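Local atomic coordinates of cell division control protein Cdc48 (PDB entry 5E7P), a protein that probably binds and hydrolyses ATP as a Cdc48-like member of the AAA ATPase family, and is seen here with ADP bound. Residues L47-I52 against E699-A704; R660-T665 against D692-L697; D686-A691 against E724-S729. All coordinates share one frame; numbering follows the deposited sequence.

Interaction 1 (L47-I52 against E699-A704); sequences LAALGI and ESAMTA
Glu699 O, three residues ahead of the Met702 that packs on Ala49, is gripped twice by Thr703. Thr703 N gives it the usual helical bond, and Thr703 OG1 adds a second at 2.8 Å from Glu699 O. The hydroxyl stands 38° out of the carbonyl plane, and the amide comes from the opposite face, so the turn of helix 690-707 behind the contact is doubly tied. This is a junction between domains: helix 44-50 of the Cdc48 N-terminal domain, a member of the double-psi barrel clan, meets the lid helix 690-707 of the second ATPase module. On the N-domain side the helix ends in a Schellman motif. Gly51 takes a positive phi, Ile52 N reaches back 2.9 Å to Leu47 O, and the weaker Gly51 N bond goes to Ala48 O.

The contact illustrates how small side chains let two helices come close. Across it Ala49 and Met702 lie 4.3 Å apart from CA to CA. The methyl of Ala49 rests on the lid backbone, its CB 3.7 Å from Met702 N. Ala701 replies from the other helix, its CB 3.9 Å from Ala49 N, and the same methyl, Ala701 CB, lies 4.1 Å from Ala48 CB. No hydrogen bond crosses, and the joint is apolar packing. Leu22, from barrel strand 22-28, touches both Ala49 and Met702, and helix 716-725 packs against Ser700 and Ala704 of the lid helix.

Met702 contributes a long, bent arm. CG leaves opposite the backbone N (chi1 176°), and bends at chi2 and chi3 fold the thioether back toward the N domain. Its terminal CE thus lies beside Ala49 O, with the branch methyl Leu50 CD2 4.3 Å from Met702 CE.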
loop_
_atom_site.group_PDB
_atom_site.type_symbol
_atom_site.label_atom_id
_atom_site.label_comp_id
_atom_site.label_asym_id
_atom_site.label_seq_id
_atom_site.Cartn_x
_atom_site.Cartn_y
_atom_site.Cartn_z
ATOM N N LEU A 47 -4.889 6.244 -21.059
ATOM C CA LEU A 47 -4.475 5.336 -19.996
ATOM C C LEU A 47 -4.142 3.961 -20.563
ATOM O O LEU A 47 -3.161 3.333 -20.164
ATOM C CB LEU A 47 -5.573 5.210 -18.938
ATOM C CG LEU A 47 -5.958 6.470 -18.161
ATOM C CD1 LEU A 47 -7.088 6.165 -17.185
ATOM C CD2 LEU A 47 -4.755 7.044 -17.427
ATOM N N ALA A 48 -4.964 3.503 -21.501
ATOM C CA ALA A 48 -4.745 2.215 -22.145
ATOM C C ALA A 48 -3.498 2.241 -23.031
ATOM O O ALA A 48 -2.692 1.311 -23.011
ATOM C CB ALA A 48 -5.971 1.816 -22.950
ATOM N N ALA A 49 -3.341 3.313 -23.801
ATOM C CA ALA A 49 -2.204 3.454 -24.710
ATOM C C ALA A 49 -0.884 3.576 -23.956
ATOM O O ALA A 49 0.153 3.092 -24.413
ATOM C CB ALA A 49 -2.402 4.659 -25.623
ATOM N N LEU A 50 -0.928 4.228 -22.802
ATOM C CA LEU A 50 0.265 4.412 -21.987
ATOM C C LEU A 50 0.594 3.175 -21.155
ATOM O O LEU A 50 1.722 3.010 -20.692
ATOM C CB LEU A 50 0.115 5.638 -21.087
ATOM C CG LEU A 50 0.113 6.985 -21.810
ATOM C CD1 LEU A 50 -0.031 8.123 -20.808
ATOM C CD2 LEU A 50 1.381 7.149 -22.649
ATOM N N GLY A 51 -0.396 2.308 -20.964
ATOM C CA GLY A 51 -0.198 1.079 -20.217
ATOM C C GLY A 51 -0.379 1.255 -18.722
ATOM O O GLY A 51 0.222 0.535 -17.925
ATOM N N ILE A 52 -1.215 2.214 -18.339
ATOM C CA ILE A 52 -1.461 2.496 -16.931
ATOM C C ILE A 52 -2.946 2.446 -16.593
ATOM O O ILE A 52 -3.798 2.478 -17.480
ATOM C CB ILE A 52 -0.933 3.883 -16.541
ATOM C CG1 ILE A 52 -1.627 4.962 -17.373
ATOM C CG2 ILE A 52 0.577 3.943 -16.711
ATOM C CD1 ILE A 52 -1.140 6.356 -17.081
ATOM N N GLU A 699 -1.344 -1.925 -27.048
ATOM C CA GLU A 699 -0.675 -1.636 -28.306
ATOM C C GLU A 699 -1.659 -1.122 -29.348
ATOM O O GLU A 699 -1.334 -0.224 -30.124
ATOM C CB GLU A 699 0.044 -2.880 -28.825
ATOM C CG GLU A 699 0.920 -2.628 -30.034
ATOM C CD GLU A 699 2.043 -1.639 -29.758
ATOM O OE1 GLU A 699 2.501 -1.551 -28.596
ATOM O OE2 GLU A 699 2.468 -0.948 -30.710
ATOM N N SER A 700 -2.862 -1.691 -29.363
ATOM C CA SER A 700 -3.896 -1.269 -30.304
ATOM C C SER A 700 -4.269 0.190 -30.083
ATOM O O SER A 700 -4.331 0.975 -31.030
ATOM C CB SER A 700 -5.144 -2.146 -30.182
ATOM O OG SER A 700 -4.883 -3.475 -30.600
ATOM N N ALA A 701 -4.514 0.542 -28.826
ATOM C CA ALA A 701 -4.891 1.902 -28.470
ATOM C C ALA A 701 -3.786 2.883 -28.841
ATOM O O ALA A 701 -4.055 3.965 -29.358
ATOM C CB ALA A 701 -5.217 1.994 -26.985
ATOM N N MET A 702 -2.542 2.491 -28.583
ATOM C CA MET A 702 -1.390 3.331 -28.900
ATOM C C MET A 702 -1.218 3.484 -30.410
ATOM O O MET A 702 -0.884 4.565 -30.901
ATOM C CB MET A 702 -0.116 2.762 -28.268
ATOM C CG MET A 702 1.153 3.526 -28.628
ATOM S SD MET A 702 1.155 5.237 -28.053
ATOM C CE MET A 702 1.831 5.060 -26.405
ATOM N N THR A 703 -1.454 2.400 -31.142
ATOM C CA THR A 703 -1.392 2.430 -32.598
ATOM C C THR A 703 -2.416 3.418 -33.158
ATOM O O THR A 703 -2.143 4.134 -34.121
ATOM C CB THR A 703 -1.627 1.025 -33.203
ATOM O OG1 THR A 703 -0.552 0.154 -32.830
ATOM C CG2 THR A 703 -1.700 1.093 -34.718
ATOM N N ALA A 704 -3.588 3.465 -32.532
ATOM C CA ALA A 704 -4.654 4.360 -32.969
ATOM C C ALA A 704 -4.367 5.817 -32.614
ATOM O O ALA A 704 -4.635 6.719 -33.407
ATOM C CB ALA A 704 -5.980 3.924 -32.380
#

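Interaction 2 (R660-T665 against D692-L697); sequences RDILRT and DCVALL
Leu663 and Leu697 adopt the same first torsion, chi1 -72° and -71°, which sets each CG opposite its own carbonyl carbon and beside its backbone N. From there the two chains run out extended and cross obliquely. Although the CB of Leu663 leaves its helix at a slant to the partner, the branch methyl CD2 swings inward and lies 3.7 Å from Leu697 CD1. The same methyl also meets Cys693, Leu663 CD2 lying 4.0 Å from Cys693 CB, and thus fits between two residues one turn apart on the opposite helix. Leu697 answers in kind: its CD1 reaches past the leucine side chain to the backbone, 3.5 Å from Leu663 O.

The pair is a worked example of apolar helix packing in the helical lid of an AAA+ module. Segments 660-665 and 692-697, on helices 656-666 and 690-707, run in broadly the same direction, 38° apart, their axes 9.4 Å from each other at closest approach. Leu681 of helix 678-684 touches Leu663, and salt bridges from Arg660 to Asp683 and from Arg664 to Asp679 tie the outer side of helix 656-666 to that same helix.

Ile662 carries the seam toward the nucleotide. Its CG2, opposite the backbone N, lies 4.0 Å from Cys693 CB. The side chains of Ile662 and Val694 cross at about a right angle, with Ile662 CG2 4.2 Å from Val694 CG2. Val694 belongs to the pocket that holds the second ADP and touches the nucleotide, while Ile662 lies close to Gly488, which also binds it.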
loop_
_atom_site.group_PDB
_atom_site.type_symbol
_atom_site.label_atom_id
_atom_site.label_comp_id
_atom_site.label_asym_id
_atom_site.label_seq_id
_atom_site.Cartn_x
_atom_site.Cartn_y
_atom_site.Cartn_z
ATOM N N ARG A 660 -12.500 -13.389 -24.032
ATOM C CA ARG A 660 -13.566 -12.409 -24.216
ATOM C C ARG A 660 -13.692 -11.523 -22.983
ATOM O O ARG A 660 -13.755 -10.298 -23.093
ATOM C CB ARG A 660 -14.898 -13.102 -24.499
ATOM C CG ARG A 660 -15.076 -13.579 -25.927
ATOM C CD ARG A 660 -16.193 -14.605 -26.018
ATOM N NE ARG A 660 -16.640 -14.824 -27.390
ATOM C CZ ARG A 660 -16.033 -15.625 -28.259
ATOM N NH1 ARG A 660 -14.937 -16.284 -27.911
ATOM N NH2 ARG A 660 -16.521 -15.763 -29.483
ATOM N N ASP A 661 -13.721 -12.150 -21.809
ATOM C CA ASP A 661 -13.826 -11.429 -20.543
ATOM C C ASP A 661 -12.645 -10.489 -20.331
ATOM O O ASP A 661 -12.820 -9.317 -19.999
ATOM C CB ASP A 661 -13.907 -12.410 -19.372
ATOM C CG ASP A 661 -15.061 -13.385 -19.504
ATOM O OD1 ASP A 661 -16.009 -13.095 -20.268
ATOM O OD2 ASP A 661 -15.024 -14.443 -18.840
ATOM N N ILE A 662 -11.443 -11.019 -20.530
ATOM C CA ILE A 662 -10.217 -10.248 -20.361
ATOM C C ILE A 662 -10.170 -9.033 -21.288
ATOM O O ILE A 662 -9.860 -7.924 -20.854
ATOM C CB ILE A 662 -8.975 -11.130 -20.588
ATOM C CG1 ILE A 662 -8.931 -12.254 -19.550
ATOM C CG2 ILE A 662 -7.711 -10.301 -20.508
ATOM C CD1 ILE A 662 -7.902 -13.322 -19.842
ATOM N N LEU A 663 -10.486 -9.241 -22.561
ATOM C CA LEU A 663 -10.540 -8.135 -23.511
ATOM C C LEU A 663 -11.599 -7.109 -23.108
ATOM O O LEU A 663 -11.332 -5.907 -23.095
ATOM C CB LEU A 663 -10.810 -8.645 -24.927
ATOM C CG LEU A 663 -9.671 -9.392 -25.621
ATOM C CD1 LEU A 663 -10.126 -9.917 -26.977
ATOM C CD2 LEU A 663 -8.451 -8.498 -25.769
ATOM N N ARG A 664 -12.795 -7.587 -22.776
ATOM C CA ARG A 664 -13.885 -6.696 -22.384
ATOM C C ARG A 664 -13.593 -5.938 -21.094
ATOM O O ARG A 664 -13.913 -4.756 -20.981
ATOM C CB ARG A 664 -15.207 -7.456 -22.266
ATOM C CG ARG A 664 -15.873 -7.722 -23.598
ATOM C CD ARG A 664 -17.365 -7.961 -23.435
ATOM N NE ARG A 664 -18.049 -7.865 -24.720
ATOM C CZ ARG A 664 -18.145 -8.868 -25.585
ATOM N NH1 ARG A 664 -17.605 -10.045 -25.298
ATOM N NH2 ARG A 664 -18.778 -8.695 -26.738
ATOM N N THR A 665 -12.992 -6.620 -20.123
ATOM C CA THR A 665 -12.619 -5.985 -18.865
ATOM C C THR A 665 -11.620 -4.854 -19.100
ATOM O O THR A 665 -11.828 -3.726 -18.655
ATOM C CB THR A 665 -12.019 -7.004 -17.864
ATOM O OG1 THR A 665 -13.059 -7.845 -17.346
ATOM C CG2 THR A 665 -11.346 -6.286 -16.705
ATOM N N ASP A 692 -0.832 -11.175 -22.555
ATOM C CA ASP A 692 -0.718 -10.912 -23.988
ATOM C C ASP A 692 -1.929 -10.151 -24.519
ATOM O O ASP A 692 -1.789 -9.254 -25.353
ATOM C CB ASP A 692 -0.542 -12.214 -24.770
ATOM C CG ASP A 692 0.850 -12.795 -24.631
ATOM O OD1 ASP A 692 1.810 -12.010 -24.463
ATOM O OD2 ASP A 692 0.981 -14.035 -24.695
ATOM N N CYS A 693 -3.113 -10.515 -24.033
ATOM C CA CYS A 693 -4.348 -9.859 -24.450
ATOM C C CYS A 693 -4.376 -8.406 -23.983
ATOM O O CYS A 693 -4.729 -7.505 -24.745
ATOM C CB CYS A 693 -5.572 -10.606 -23.910
ATOM S SG CYS A 693 -5.741 -12.311 -24.491
ATOM N N VAL A 694 -4.011 -8.193 -22.723
ATOM C CA VAL A 694 -3.930 -6.853 -22.148
ATOM C C VAL A 694 -2.950 -5.985 -22.938
ATOM O O VAL A 694 -3.189 -4.792 -23.153
ATOM C CB VAL A 694 -3.498 -6.916 -20.660
ATOM C CG1 VAL A 694 -3.234 -5.524 -20.105
ATOM C CG2 VAL A 694 -4.557 -7.636 -19.832
ATOM N N ALA A 695 -1.857 -6.595 -23.386
ATOM C CA ALA A 695 -0.837 -5.881 -24.148
ATOM C C ALA A 695 -1.293 -5.595 -25.577
ATOM O O ALA A 695 -0.864 -4.615 -26.188
ATOM C CB ALA A 695 0.470 -6.662 -24.151
ATOM N N LEU A 696 -2.159 -6.452 -26.108
ATOM C CA LEU A 696 -2.689 -6.259 -27.453
ATOM C C LEU A 696 -3.630 -5.056 -27.503
ATOM O O LEU A 696 -3.683 -4.341 -28.501
ATOM C CB LEU A 696 -3.405 -7.518 -27.947
ATOM C CG LEU A 696 -3.928 -7.462 -29.386
ATOM C CD1 LEU A 696 -2.791 -7.229 -30.369
ATOM C CD2 LEU A 696 -4.697 -8.725 -29.750
ATOM N N LEU A 697 -4.367 -4.834 -26.419
ATOM C CA LEU A 697 -5.269 -3.690 -26.322
ATOM C C LEU A 697 -4.479 -2.409 -26.101
ATOM O O LEU A 697 -4.802 -1.361 -26.659
ATOM C CB LEU A 697 -6.259 -3.885 -25.174
ATOM C CG LEU A 697 -7.345 -4.941 -25.369
ATOM C CD1 LEU A 697 -8.049 -5.213 -24.050
ATOM C CD2 LEU A 697 -8.336 -4.487 -26.425
#

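Interaction 3 (D686-A691 against E724-S729); sequences DGYSAA and ETVRPS. With ADP (adenosine-5'-diphosphate), chain D.
Tyr688 reaches over Pro728 to bond Val726. With chi1 at -79°, CG turns opposite the carbonyl carbon and the ring lies along the 726-729 chain. Tyr688 OH donates to Val726 O at 2.7 Å, in the carbonyl plane and with a C=O···O angle of 150°, which fixes the far end of the ring. Pro728 N sits over one face, displaced toward the rim, and Tyr688 CE1 is 3.6 Å from Pro728 CD. Val726 CG1 meets the other side of the ring's perimeter, 4.0 Å from Tyr688 CE2. Arg727 bends at chi2 and chi3, which lays a guanidinium face over Pro728 CD, while its NH1 bonds Arg723 O. Gly687, with positive phi, offers its O to Ser729 N in a weak bond.

Ser689 OG, between its backbone N and carbonyl carbon, turns onto the helix start as N-cap, and Asp692 OD2 returns a bond to Ser689 N, completing a capping box. Beyond the cap, Ala690 CB packs on the adenine around N7 of ADP, and Ala691 CB lies 3.9 Å from O4' of ADP, an arrangement consistent with the sensor-2 region of an AAA+ lid.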
loop_
_atom_site.group_PDB
_atom_site.type_symbol
_atom_site.label_atom_id
_atom_site.label_comp_id
_atom_site.label_asym_id
_atom_site.label_seq_id
_atom_site.Cartn_x
_atom_site.Cartn_y
_atom_site.Cartn_z
ATOM N N ASP A 686 -5.715 -17.592 -30.007
ATOM C CA ASP A 686 -5.200 -18.801 -29.379
ATOM C C ASP A 686 -3.689 -18.673 -29.186
ATOM O O ASP A 686 -2.973 -18.252 -30.096
ATOM C CB ASP A 686 -5.532 -20.031 -30.225
ATOM C CG ASP A 686 -5.391 -21.331 -29.450
ATOM O OD1 ASP A 686 -6.291 -21.642 -28.637
ATOM O OD2 ASP A 686 -4.384 -22.044 -29.655
ATOM N N GLY A 687 -3.211 -19.019 -27.995
ATOM C CA GLY A 687 -1.797 -18.915 -27.687
ATOM C C GLY A 687 -1.457 -17.624 -26.968
ATOM O O GLY A 687 -0.348 -17.455 -26.461
ATOM N N TYR A 688 -2.413 -16.703 -26.928
ATOM C CA TYR A 688 -2.244 -15.461 -26.184
ATOM C C TYR A 688 -2.614 -15.658 -24.718
ATOM O O TYR A 688 -3.734 -16.061 -24.401
ATOM C CB TYR A 688 -3.105 -14.348 -26.788
ATOM C CG TYR A 688 -2.525 -13.722 -28.034
ATOM C CD1 TYR A 688 -2.430 -14.439 -29.219
ATOM C CD2 TYR A 688 -2.078 -12.407 -28.026
ATOM C CE1 TYR A 688 -1.897 -13.867 -30.359
ATOM C CE2 TYR A 688 -1.548 -11.827 -29.159
ATOM C CZ TYR A 688 -1.460 -12.562 -30.322
ATOM O OH TYR A 688 -0.932 -11.984 -31.450
ATOM N N SER A 689 -1.671 -15.375 -23.827
ATOM C CA SER A 689 -1.944 -15.417 -22.398
ATOM C C SER A 689 -2.795 -14.213 -22.025
ATOM O O SER A 689 -3.081 -13.360 -22.869
ATOM C CB SER A 689 -0.644 -15.391 -21.597
ATOM O OG SER A 689 -0.047 -14.105 -21.652
ATOM N N ALA A 690 -3.197 -14.145 -20.760
ATOM C CA ALA A 690 -3.971 -13.013 -20.267
ATOM C C ALA A 690 -3.186 -11.714 -20.438
ATOM O O ALA A 690 -3.726 -10.705 -20.891
ATOM C CB ALA A 690 -4.351 -13.224 -18.798
ATOM N N ALA A 691 -1.908 -11.752 -20.076
ATOM C CA ALA A 691 -1.039 -10.588 -20.206
ATOM C C ALA A 691 -0.880 -10.184 -21.671
ATOM O O ALA A 691 -0.811 -8.998 -21.991
ATOM C CB ALA A 691 0.326 -10.857 -19.564
ATOM N N GLU A 724 1.225 -7.603 -34.898
ATOM C CA GLU A 724 2.534 -7.840 -35.492
ATOM C C GLU A 724 3.628 -7.746 -34.434
ATOM O O GLU A 724 4.631 -8.456 -34.505
ATOM C CB GLU A 724 2.804 -6.851 -36.627
ATOM C CG GLU A 724 1.785 -6.910 -37.753
ATOM C CD GLU A 724 2.067 -5.902 -38.855
ATOM O OE1 GLU A 724 3.076 -5.169 -38.752
ATOM O OE2 GLU A 724 1.276 -5.844 -39.822
ATOM N N THR A 725 3.426 -6.874 -33.450
ATOM C CA THR A 725 4.398 -6.698 -32.374
ATOM C C THR A 725 4.030 -7.508 -31.131
ATOM O O THR A 725 4.909 -7.965 -30.400
ATOM C CB THR A 725 4.569 -5.214 -31.989
ATOM O OG1 THR A 725 3.362 -4.727 -31.390
ATOM C CG2 THR A 725 4.897 -4.379 -33.217
ATOM N N VAL A 726 2.735 -7.684 -30.892
ATOM C CA VAL A 726 2.274 -8.485 -29.762
ATOM C C VAL A 726 1.968 -9.914 -30.204
ATOM O O VAL A 726 0.917 -10.191 -30.786
ATOM C CB VAL A 726 1.033 -7.872 -29.091
ATOM C CG1 VAL A 726 0.635 -8.691 -27.873
ATOM C CG2 VAL A 726 1.303 -6.425 -28.701
ATOM N N ARG A 727 2.896 -10.819 -29.915
ATOM C CA ARG A 727 2.812 -12.194 -30.393
ATOM C C ARG A 727 2.314 -13.142 -29.303
ATOM O O ARG A 727 2.361 -12.805 -28.121
ATOM C CB ARG A 727 4.185 -12.644 -30.906
ATOM C CG ARG A 727 4.752 -11.757 -32.000
ATOM C CD ARG A 727 3.739 -11.556 -33.114
ATOM N NE ARG A 727 3.321 -12.823 -33.708
ATOM C CZ ARG A 727 2.212 -12.982 -34.426
ATOM N NH1 ARG A 727 1.400 -11.953 -34.633
ATOM N NH2 ARG A 727 1.911 -14.171 -34.931
ATOM N N PRO A 728 1.821 -14.329 -29.699
ATOM C CA PRO A 728 1.455 -15.345 -28.704
ATOM C C PRO A 728 2.688 -15.847 -27.953
ATOM O O PRO A 728 3.745 -16.022 -28.562
ATOM C CB PRO A 728 0.849 -16.468 -29.556
ATOM C CG PRO A 728 1.397 -16.246 -30.934
ATOM C CD PRO A 728 1.499 -14.762 -31.070
ATOM N N SER A 729 2.551 -16.080 -26.650
ATOM C CA SER A 729 3.693 -16.457 -25.823
ATOM C C SER A 729 3.587 -17.863 -25.231
ATOM O O SER A 729 4.572 -18.406 -24.734
ATOM C CB SER A 729 3.894 -15.433 -24.704
ATOM O OG SER A 729 2.735 -15.345 -23.891
HETATM P PB ADP D . 2.933 -14.738 -13.593
HETATM O O1B ADP D . 3.609 -14.274 -14.861
HETATM O O2B ADP D . 3.893 -14.917 -12.443
HETATM O O3B ADP D . 1.977 -15.894 -13.788
HETATM P PA ADP D . 0.500 -13.220 -13.557
HETATM O O1A ADP D . 0.026 -14.361 -14.424
HETATM O O2A ADP D . -0.248 -12.864 -12.301
HETATM O O3A ADP D . 2.044 -13.461 -13.152
HETATM O "O5'" ADP D . 0.514 -11.894 -14.470
HETATM C "C5'" ADP D . 0.791 -10.612 -13.911
HETATM C "C4'" ADP D . 0.225 -9.537 -14.833
HETATM O "O4'" ADP D . -0.568 -10.121 -15.872
HETATM C "C3'" ADP D . -0.679 -8.577 -14.077
HETATM O "O3'" ADP D . -0.001 -7.347 -13.807
HETATM C "C2'" ADP D . -1.868 -8.340 -14.985
HETATM O "O2'" ADP D . -1.812 -7.023 -15.544
HETATM C "C1'" ADP D . -1.769 -9.373 -16.096
HETATM N N9 ADP D . -2.940 -10.275 -15.989
HETATM C C8 ADP D . -2.883 -11.595 -15.727
HETATM N N7 ADP D . -4.124 -12.143 -15.686
HETATM C C5 ADP D . -5.006 -11.158 -15.926
HETATM C C6 ADP D . -6.480 -11.055 -16.027
HETATM N N6 ADP D . -7.265 -12.144 -15.856
HETATM N N1 ADP D . -7.010 -9.840 -16.292
HETATM C C2 ADP D . -6.230 -8.755 -16.458
HETATM N N3 ADP D . -4.886 -8.774 -16.382
HETATM C C4 ADP D . -4.223 -9.927 -16.125
#

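From the N terminus, interaction 1 opens first: residues 47-52 of the barrel domain pair with 699-704, so its loop spans most of the chain, including both ATPase modules. Interaction 2 closes a short loop, 660-665 to 692-697, lying entirely within that long one. Interaction 3 starts at 686-691, inside both loops, and finishes at 724-729, beyond both, so it crosses each of them. Helix 690-707 serves all three, its start near the second ADP and its later turns at the N-terminal domain. Val726 of interaction 3 packs against Glu699 of interaction 1 and Asp692 of interaction 2, joining the neighbouring contacts directly.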